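Local atomic coordinates of adenosine deaminase 1 (Arthrobacter aurescens, PDB entry 3RYS), a protein that probably catalyses the zinc-dependent hydrolytic deamination of adenine to hypoxanthine, a step of purine salvage and nitrogen catabolism. Residues 17-22 and 99-104; 135-140 and 164-169; 264-269 and 300-305. One frame throughout, in Å; residues are numbered along the deposited sequence.

In the fold
Contacts 1 and 2 lie in the buried beta barrel, while contact 3 sits about 20 Å from the chain centre, among the outer helices. The first two share a sheet: strands 95-102 and 135-143 are neighbours, and Ile100 N and O probably bond to Leu137 O and Ile139 N. Contact 1 combines backbone bonds with two zinc-binding histidines, one facing adenine, where the strands end; contact 2 pairs two strands of a beta-alpha-beta unit, with aliphatic side chains and two glycines beside the paired backbones. Contact 3, with centres about 29 Å from contact 2 and 24 Å from contact 1, has no hydrogen bond across it and is wholly apolar, a partly buried junction of helix ends.

Contact 1 of 3, residues 17-22 and 99-104; sequences ELHLHI and EIMMDP. With ZN (zinc ion), chain C; ADE (adenine), chain D.
Met101 pushes its side chain from strand 95-102 against the two zinc-binding histidines of 17-22. The chain runs on to SD and then bends (chi3 -79°), which carries CE over one face of the His21 ring; Met101 CE also reaches to 4.0 Å from His19 CD2. The sulfur stands obliquely to the same ring, Met101 SD being 4.4 Å from the His21 ring centroid. This thioether bump fits the hollow between the imidazoles, while adenine takes the opposite face of His21, with its N7 3.1 Å from His21 NE2. His19 NE2 and His21 NE2 each lie 2.3 Å from the zinc ion, which adenine N6, His199 and Asp280 complete: the His-X-His signature of the amidohydrolase barrel. Water 2, in the ring plane at the edge of His21, accepts from His21 ND1 and, with the zinc ion at NE2, holds the turn of the ring. The backbones join by only three direct bonds, among them Met101 N to Leu20 O at 2.8 Å, and water 1 accepts from Leu20 N where 17-22 bows outward. On the face away from the zinc, Ile100 CG2 settles into the groove formed by Leu20 CD2, at 3.9 Å, and Ile22 CB, at 3.7 Å. Leu20 and Ile22 also lean on Tyr86 of helix 76-92, Ile100 meets Leu125 of helix 114-125, and Met101 rests on Ile139 of the adjoining strand 135-143.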
loop_
_atom_site.group_PDB
_atom_site.type_symbol
_atom_site.label_atom_id
_atom_site.label_comp_id
_atom_site.label_asym_id
_atom_site.label_seq_id
_atom_site.Cartn_x
_atom_site.Cartn_y
_atom_site.Cartn_z
ATOM N N GLU A 17 1.826 -0.352 -8.487
ATOM C CA GLU A 17 1.771 -0.022 -7.066
ATOM C C GLU A 17 1.348 -1.249 -6.249
ATOM O O GLU A 17 0.239 -1.763 -6.403
ATOM C CB GLU A 17 0.850 1.175 -6.799
ATOM C CG GLU A 17 1.018 1.776 -5.406
ATOM C CD GLU A 17 0.470 3.195 -5.290
ATOM O OE1 GLU A 17 -0.435 3.558 -6.070
ATOM O OE2 GLU A 17 0.949 3.948 -4.416
ATOM N N LEU A 18 2.255 -1.717 -5.395
ATOM C CA LEU A 18 2.046 -2.943 -4.637
ATOM C C LEU A 18 1.701 -2.667 -3.176
ATOM O O LEU A 18 1.224 -3.551 -2.461
ATOM C CB LEU A 18 3.296 -3.821 -4.706
ATOM C CG LEU A 18 3.819 -4.181 -6.096
ATOM C CD1 LEU A 18 5.045 -5.077 -5.981
ATOM C CD2 LEU A 18 2.733 -4.847 -6.922
ATOM N N HIS A 19 1.956 -1.440 -2.738
ATOM C CA HIS A 19 1.723 -1.046 -1.355
ATOM C C HIS A 19 0.806 0.175 -1.325
ATOM O O HIS A 19 1.259 1.310 -1.506
ATOM C CB HIS A 19 3.055 -0.730 -0.669
ATOM C CG HIS A 19 2.938 -0.457 0.799
ATOM N ND1 HIS A 19 3.951 -0.740 1.691
ATOM C CD2 HIS A 19 1.930 0.070 1.531
ATOM C CE1 HIS A 19 3.575 -0.392 2.908
ATOM N NE2 HIS A 19 2.350 0.098 2.839
ATOM N N LEU A 20 -0.482 -0.061 -1.106
ATOM C CA LEU A 20 -1.461 1.017 -1.115
ATOM C C LEU A 20 -2.754 0.647 -0.408
ATOM O O LEU A 20 -3.395 -0.348 -0.747
ATOM C CB LEU A 20 -1.778 1.446 -2.543
ATOM C CG LEU A 20 -2.915 2.465 -2.579
ATOM C CD1 LEU A 20 -2.501 3.680 -3.382
ATOM C CD2 LEU A 20 -4.223 1.858 -3.095
ATOM N N HIS A 21 -3.136 1.467 0.565
ATOM C CA HIS A 21 -4.368 1.264 1.311
ATOM C C HIS A 21 -5.493 2.094 0.709
ATOM O O HIS A 21 -5.385 3.313 0.601
ATOM C CB HIS A 21 -4.157 1.649 2.768
ATOM C CG HIS A 21 -2.984 0.974 3.398
ATOM N ND1 HIS A 21 -3.107 -0.148 4.189
ATOM C CD2 HIS A 21 -1.661 1.257 3.351
ATOM C CE1 HIS A 21 -1.911 -0.524 4.605
ATOM N NE2 HIS A 21 -1.018 0.311 4.110
ATOM N N ILE A 22 -6.571 1.433 0.311
ATOM C CA ILE A 22 -7.657 2.131 -0.359
ATOM C C ILE A 22 -8.269 3.214 0.530
ATOM O O ILE A 22 -8.676 4.267 0.042
ATOM C CB ILE A 22 -8.734 1.154 -0.884
ATOM C CG1 ILE A 22 -9.502 1.793 -2.042
ATOM C CG2 ILE A 22 -9.661 0.706 0.234
ATOM C CD1 ILE A 22 -8.612 2.252 -3.178
ATOM N N GLU A 99 -2.025 -3.354 -6.740
ATOM C CA GLU A 99 -2.421 -4.376 -5.780
ATOM C C GLU A 99 -2.834 -3.703 -4.477
ATOM O O GLU A 99 -2.003 -3.186 -3.731
ATOM C CB GLU A 99 -1.319 -5.422 -5.597
ATOM C CG GLU A 99 -1.163 -6.303 -6.834
ATOM C CD GLU A 99 -0.045 -7.323 -6.729
ATOM O OE1 GLU A 99 0.299 -7.728 -5.600
ATOM O OE2 GLU A 99 0.475 -7.727 -7.790
ATOM N N ILE A 100 -4.137 -3.710 -4.227
ATOM C CA ILE A 100 -4.753 -2.790 -3.281
ATOM C C ILE A 100 -5.138 -3.434 -1.958
ATOM O O ILE A 100 -5.816 -4.461 -1.919
ATOM C CB ILE A 100 -5.999 -2.154 -3.917
ATOM C CG1 ILE A 100 -5.603 -1.417 -5.199
ATOM C CG2 ILE A 100 -6.687 -1.217 -2.940
ATOM C CD1 ILE A 100 -6.743 -1.220 -6.174
ATOM N N MET A 101 -4.706 -2.814 -0.868
ATOM C CA MET A 101 -5.071 -3.280 0.463
ATOM C C MET A 101 -6.363 -2.653 0.972
ATOM O O MET A 101 -6.774 -1.566 0.556
ATOM C CB MET A 101 -3.939 -3.039 1.465
ATOM C CG MET A 101 -3.045 -4.244 1.681
ATOM S SD MET A 101 -1.678 -3.890 2.802
ATOM C CE MET A 101 -0.557 -3.033 1.706
ATOM N N MET A 102 -6.992 -3.361 1.896
ATOM C CA MET A 102 -8.251 -2.944 2.463
ATOM C C MET A 102 -8.300 -3.528 3.866
ATOM O O MET A 102 -7.849 -4.653 4.083
ATOM C CB MET A 102 -9.382 -3.485 1.600
ATOM C CG MET A 102 -10.730 -3.574 2.272
ATOM S SD MET A 102 -11.852 -4.494 1.202
ATOM C CE MET A 102 -13.344 -4.433 2.185
ATOM N N ASP A 103 -8.813 -2.757 4.820
ATOM C CA ASP A 103 -8.919 -3.220 6.199
ATOM C C ASP A 103 -10.354 -3.623 6.512
ATOM O O ASP A 103 -11.126 -2.822 7.046
ATOM C CB ASP A 103 -8.463 -2.135 7.183
ATOM C CG ASP A 103 -7.020 -1.701 6.965
ATOM O OD1 ASP A 103 -6.235 -2.484 6.385
ATOM O OD2 ASP A 103 -6.672 -0.573 7.386
ATOM N N PRO A 104 -10.713 -4.874 6.194
ATOM C CA PRO A 104 -12.072 -5.367 6.435
ATOM C C PRO A 104 -12.552 -5.017 7.845
ATOM O O PRO A 104 -13.676 -4.543 8.010
ATOM C CB PRO A 104 -11.916 -6.885 6.302
ATOM C CG PRO A 104 -10.729 -7.073 5.457
ATOM C CD PRO A 104 -9.807 -5.945 5.748
HETATM ZN ZN ZN C . 1.187 0.839 4.689
HETATM N N9 ADE D . -2.390 1.292 7.942
HETATM C C8 ADE D . -2.490 2.045 6.802
HETATM N N7 ADE D . -1.334 2.447 6.316
HETATM C C5 ADE D . -0.410 1.919 7.208
HETATM C C6 ADE D . 0.999 1.982 7.261
HETATM N N6 ADE D . 1.735 2.639 6.357
HETATM N N1 ADE D . 1.618 1.344 8.280
HETATM C C2 ADE D . 0.871 0.691 9.183
HETATM N N3 ADE D . -0.457 0.559 9.240
HETATM C C4 ADE D . -1.042 1.203 8.215
HETATM O O HOH W 1 -1.220 -2.647 -1.202
HETATM O O HOH W 2 -5.747 -1.099 3.784
#

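Contact 2 of 3, residues 135-140 and 164-169; sequences STLLIA and PIAGIG
Leu138 O is gripped by two groups of the facing segment 164-169: Ala166 N donates to it at 2.8 Å, and the CA-H of Ile165 adds a weaker contact. Further on, Ala140 behaves as in a regular parallel pair. Its N bonds to Gly167 O, and its O receives Gly169 N, with Ala140 O 2.8 Å from that nitrogen. Before the second strand sets in, the backbones stand apart at Leu138 and Pro164, and water 3 spans the gap, accepting from Leu138 N and donating to Pro164 O. The side chains that meet are all aliphatic. Leu137 CD1 meets Ala166 CB at 3.7 Å. Ile139 CG2, the branch anti to its own N (CG1 has chi1 -73°), rides on the glycine backbone, 3.7 Å from Gly169 N. Ile165 places CG1 between its N and carbonyl carbon (chi1 57°), which leaves CG2 to face Ala140 CB at 4.0 Å. Helix 148-160 connects the strands as a beta-alpha-beta unit of the TIM-type barrel, its Leu158 packing on Ala140 and Ile165. Every direct polar bond is made by backbone atoms, so the side chains contribute only apolar packing, and Gly167 and Gly169, having no side chains, let Ile139 pack on their backbone.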
loop_
_atom_site.group_PDB
_atom_site.type_symbol
_atom_site.label_atom_id
_atom_site.label_comp_id
_atom_site.label_asym_id
_atom_site.label_seq_id
_atom_site.Cartn_x
_atom_site.Cartn_y
_atom_site.Cartn_z
ATOM N N SER A 135 -4.636 -3.102 -14.213
ATOM C CA SER A 135 -4.813 -4.441 -13.655
ATOM C C SER A 135 -4.865 -4.335 -12.141
ATOM O O SER A 135 -4.141 -3.533 -11.553
ATOM C CB SER A 135 -3.643 -5.341 -14.044
ATOM O OG SER A 135 -3.625 -5.591 -15.432
ATOM N N THR A 136 -5.700 -5.142 -11.497
ATOM C CA THR A 136 -5.860 -5.010 -10.052
ATOM C C THR A 136 -5.975 -6.327 -9.294
ATOM O O THR A 136 -6.525 -7.304 -9.801
ATOM C CB THR A 136 -7.082 -4.144 -9.699
ATOM O OG1 THR A 136 -8.269 -4.749 -10.227
ATOM C CG2 THR A 136 -6.920 -2.743 -10.268
ATOM N N LEU A 137 -5.441 -6.333 -8.074
ATOM C CA LEU A 137 -5.640 -7.431 -7.134
ATOM C C LEU A 137 -6.116 -6.871 -5.794
ATOM O O LEU A 137 -5.660 -5.813 -5.351
ATOM C CB LEU A 137 -4.355 -8.249 -6.947
ATOM C CG LEU A 137 -4.010 -9.300 -8.012
ATOM C CD1 LEU A 137 -5.237 -10.120 -8.421
ATOM C CD2 LEU A 137 -3.367 -8.662 -9.228
ATOM N N LEU A 138 -7.045 -7.573 -5.155
ATOM C CA LEU A 138 -7.553 -7.134 -3.865
ATOM C C LEU A 138 -6.887 -7.905 -2.733
ATOM O O LEU A 138 -6.892 -9.138 -2.713
ATOM C CB LEU A 138 -9.074 -7.291 -3.798
ATOM C CG LEU A 138 -9.749 -6.678 -2.568
ATOM C CD1 LEU A 138 -9.228 -5.264 -2.319
ATOM C CD2 LEU A 138 -11.263 -6.679 -2.715
ATOM N N ILE A 139 -6.307 -7.170 -1.794
ATOM C CA ILE A 139 -5.655 -7.780 -0.647
ATOM C C ILE A 139 -6.346 -7.370 0.641
ATOM O O ILE A 139 -6.420 -6.187 0.966
ATOM C CB ILE A 139 -4.173 -7.388 -0.576
ATOM C CG1 ILE A 139 -3.391 -8.115 -1.666
ATOM C CG2 ILE A 139 -3.585 -7.720 0.792
ATOM C CD1 ILE A 139 -1.900 -7.929 -1.550
ATOM N N ALA A 140 -6.866 -8.352 1.367
ATOM C CA ALA A 140 -7.471 -8.087 2.665
ATOM C C ALA A 140 -6.379 -7.995 3.720
ATOM O O ALA A 140 -5.639 -8.958 3.948
ATOM C CB ALA A 140 -8.469 -9.171 3.019
ATOM N N PRO A 164 -13.434 -11.855 -3.520
ATOM C CA PRO A 164 -12.433 -11.762 -4.592
ATOM C C PRO A 164 -11.075 -11.270 -4.100
ATOM O O PRO A 164 -10.539 -10.307 -4.654
ATOM C CB PRO A 164 -13.033 -10.721 -5.550
ATOM C CG PRO A 164 -14.456 -10.575 -5.156
ATOM C CD PRO A 164 -14.514 -10.871 -3.696
ATOM N N ILE A 165 -10.520 -11.920 -3.082
ATOM C CA ILE A 165 -9.205 -11.544 -2.578
ATOM C C ILE A 165 -8.120 -12.445 -3.157
ATOM O O ILE A 165 -8.321 -13.651 -3.316
ATOM C CB ILE A 165 -9.146 -11.562 -1.029
ATOM C CG1 ILE A 165 -9.523 -12.941 -0.482
ATOM C CG2 ILE A 165 -10.063 -10.502 -0.451
ATOM C CD1 ILE A 165 -9.483 -13.028 1.032
ATOM N N ALA A 166 -6.975 -11.852 -3.478
ATOM C CA ALA A 166 -5.853 -12.593 -4.037
ATOM C C ALA A 166 -4.858 -12.968 -2.946
ATOM O O ALA A 166 -4.093 -13.923 -3.082
ATOM C CB ALA A 166 -5.169 -11.765 -5.110
ATOM N N GLY A 167 -4.868 -12.207 -1.860
ATOM C CA GLY A 167 -3.914 -12.419 -0.792
ATOM C C GLY A 167 -4.301 -11.727 0.500
ATOM O O GLY A 167 -5.352 -11.093 0.602
ATOM N N ILE A 168 -3.428 -11.845 1.489
ATOM C CA ILE A 168 -3.699 -11.334 2.820
ATOM C C ILE A 168 -2.562 -10.432 3.264
ATOM O O ILE A 168 -1.408 -10.646 2.887
ATOM C CB ILE A 168 -3.875 -12.496 3.811
ATOM C CG1 ILE A 168 -5.229 -13.160 3.584
ATOM C CG2 ILE A 168 -3.748 -12.025 5.240
ATOM C CD1 ILE A 168 -5.645 -14.075 4.709
ATOM N N GLY A 169 -2.893 -9.411 4.049
ATOM C CA GLY A 169 -1.911 -8.444 4.496
ATOM C C GLY A 169 -1.968 -8.242 5.993
ATOM O O GLY A 169 -2.814 -8.812 6.674
HETATM O O HOH W 3 -7.984 -10.023 -6.188
#

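Contact 3 of 3, residues 264-269 and 300-305; sequences PLPEML and LEFSVP
Leu265 and Pro266, in the first turn of helix 265-270, face Leu300 and Phe302, which lie where helix 289-300 ends and helix 304-317 begins; all lie in the outer layer of helices and connecting loops around the TIM-type barrel. The helix at 265-270 is opened by Met268 N bonding to Pro264 O at 2.8 Å and Leu269 N to Leu265 O at 2.9 Å. In the other segment Glu301 leaves the helix with positive phi (58°), and Ser303 takes the N-cap of the next one; its side chain caps a backbone N slightly further on and Glu306 OE1 accepts from Ser303 N, consistent with a capping box. The backbones stay well apart, Pro266 CA being 7.6 Å from Leu300 CA, so side chains alone bridge the gap. Phe302 makes the largest part of the bridge. With CG anti to the carbonyl carbon (chi1 -84°), its ring extends to the facing helix and meets three residues obliquely: Leu265 CD2 lies 3.8 Å from Phe302 CZ, and Leu269 CD2 is more distant, 4.3 Å from Phe302 CE2. Leu265 and Phe302 cross at about a right angle, and Leu296 of helix 289-300 packs against both. On the barrel side, Val275 of strand 275-277 touches Leu265 and Leu269. The third partner is Pro266, whose CG touches two residues at once, 3.7 Å from Phe302 CE1 and equally 3.7 Å from Leu300 CD1.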
loop_
_atom_site.group_PDB
_atom_site.type_symbol
_atom_site.label_atom_id
_atom_site.label_comp_id
_atom_site.label_asym_id
_atom_site.label_seq_id
_atom_site.Cartn_x
_atom_site.Cartn_y
_atom_site.Cartn_z
ATOM N N PRO A 264 16.751 6.132 3.109
ATOM C CA PRO A 264 17.661 5.030 2.770
ATOM C C PRO A 264 17.449 4.465 1.374
ATOM O O PRO A 264 18.284 3.691 0.920
ATOM C CB PRO A 264 17.302 3.945 3.792
ATOM C CG PRO A 264 16.499 4.632 4.850
ATOM C CD PRO A 264 15.797 5.747 4.163
ATOM N N LEU A 265 16.357 4.830 0.712
ATOM C CA LEU A 265 16.031 4.239 -0.588
ATOM C C LEU A 265 17.211 4.150 -1.567
ATOM O O LEU A 265 17.458 3.090 -2.139
ATOM C CB LEU A 265 14.851 4.954 -1.247
ATOM C CG LEU A 265 14.449 4.253 -2.543
ATOM C CD1 LEU A 265 13.931 2.864 -2.227
ATOM C CD2 LEU A 265 13.420 5.055 -3.320
ATOM N N PRO A 266 17.938 5.263 -1.771
ATOM C CA PRO A 266 19.073 5.217 -2.701
ATOM C C PRO A 266 20.076 4.133 -2.313
ATOM O O PRO A 266 20.492 3.351 -3.162
ATOM C CB PRO A 266 19.715 6.600 -2.543
ATOM C CG PRO A 266 18.636 7.472 -2.018
ATOM C CD PRO A 266 17.762 6.599 -1.170
ATOM N N GLU A 267 20.450 4.099 -1.039
ATOM C CA GLU A 267 21.406 3.120 -0.535
ATOM C C GLU A 267 20.867 1.692 -0.662
ATOM O O GLU A 267 21.615 0.761 -0.982
ATOM C CB GLU A 267 21.764 3.430 0.924
ATOM C CG GLU A 267 22.770 2.462 1.545
ATOM C CD GLU A 267 23.104 2.791 3.000
ATOM O OE1 GLU A 267 22.439 3.669 3.592
ATOM O OE2 GLU A 267 24.035 2.166 3.553
ATOM N N MET A 268 19.567 1.531 -0.411
ATOM C CA MET A 268 18.909 0.228 -0.490
ATOM C C MET A 268 18.963 -0.311 -1.914
ATOM O O MET A 268 19.205 -1.501 -2.141
ATOM C CB MET A 268 17.450 0.324 -0.028
ATOM C CG MET A 268 17.273 0.682 1.441
ATOM S SD MET A 268 15.554 1.011 1.889
ATOM C CE MET A 268 14.920 -0.651 2.143
ATOM N N LEU A 269 18.724 0.581 -2.870
ATOM C CA LEU A 269 18.800 0.230 -4.277
ATOM C C LEU A 269 20.238 -0.120 -4.643
ATOM O O LEU A 269 20.498 -1.164 -5.242
ATOM C CB LEU A 269 18.292 1.384 -5.136
ATOM C CG LEU A 269 18.108 1.113 -6.627
ATOM C CD1 LEU A 269 17.084 0.012 -6.856
ATOM C CD2 LEU A 269 17.696 2.391 -7.344
ATOM N N LEU A 300 16.524 13.508 -4.188
ATOM C CA LEU A 300 17.573 12.496 -4.080
ATOM C C LEU A 300 18.285 12.229 -5.406
ATOM O O LEU A 300 19.105 11.312 -5.506
ATOM C CB LEU A 300 17.012 11.197 -3.497
ATOM C CG LEU A 300 16.695 11.237 -1.999
ATOM C CD1 LEU A 300 15.934 9.997 -1.551
ATOM C CD2 LEU A 300 17.975 11.401 -1.198
ATOM N N GLU A 301 17.957 13.033 -6.416
ATOM C CA GLU A 301 18.645 13.017 -7.708
ATOM C C GLU A 301 18.624 11.667 -8.419
ATOM O O GLU A 301 19.593 11.285 -9.072
ATOM C CB GLU A 301 20.085 13.497 -7.553
ATOM C CG GLU A 301 20.260 14.579 -6.505
ATOM C CD GLU A 301 21.573 15.308 -6.659
ATOM O OE1 GLU A 301 21.883 15.703 -7.801
ATOM O OE2 GLU A 301 22.293 15.486 -5.653
ATOM N N PHE A 302 17.513 10.955 -8.294
ATOM C CA PHE A 302 17.322 9.711 -9.017
ATOM C C PHE A 302 17.337 9.945 -10.522
ATOM O O PHE A 302 16.654 10.836 -11.027
ATOM C CB PHE A 302 16.006 9.059 -8.600
ATOM C CG PHE A 302 16.116 8.247 -7.351
ATOM C CD1 PHE A 302 16.482 8.839 -6.156
ATOM C CD2 PHE A 302 15.870 6.888 -7.371
ATOM C CE1 PHE A 302 16.595 8.089 -5.002
ATOM C CE2 PHE A 302 15.982 6.134 -6.221
ATOM C CZ PHE A 302 16.343 6.735 -5.037
ATOM N N SER A 303 18.119 9.138 -11.232
ATOM C CA SER A 303 18.207 9.224 -12.684
ATOM C C SER A 303 17.080 8.445 -13.358
ATOM O O SER A 303 16.378 7.665 -12.714
ATOM C CB SER A 303 19.542 8.660 -13.157
ATOM O OG SER A 303 19.558 7.248 -13.026
ATOM N N VAL A 304 16.921 8.654 -14.661
ATOM C CA VAL A 304 15.934 7.915 -15.440
ATOM C C VAL A 304 16.150 6.399 -15.338
ATOM O O VAL A 304 15.211 5.656 -15.043
ATOM C CB VAL A 304 15.922 8.361 -16.926
ATOM C CG1 VAL A 304 15.179 7.348 -17.783
ATOM C CG2 VAL A 304 15.307 9.743 -17.067
ATOM N N PRO A 305 17.388 5.937 -15.586
ATOM C CA PRO A 305 17.690 4.506 -15.461
ATOM C C PRO A 305 17.432 3.992 -14.046
ATOM O O PRO A 305 17.022 2.846 -13.871
ATOM C CB PRO A 305 19.186 4.435 -15.775
ATOM C CG PRO A 305 19.457 5.639 -16.609
ATOM C CD PRO A 305 18.542 6.703 -16.091
#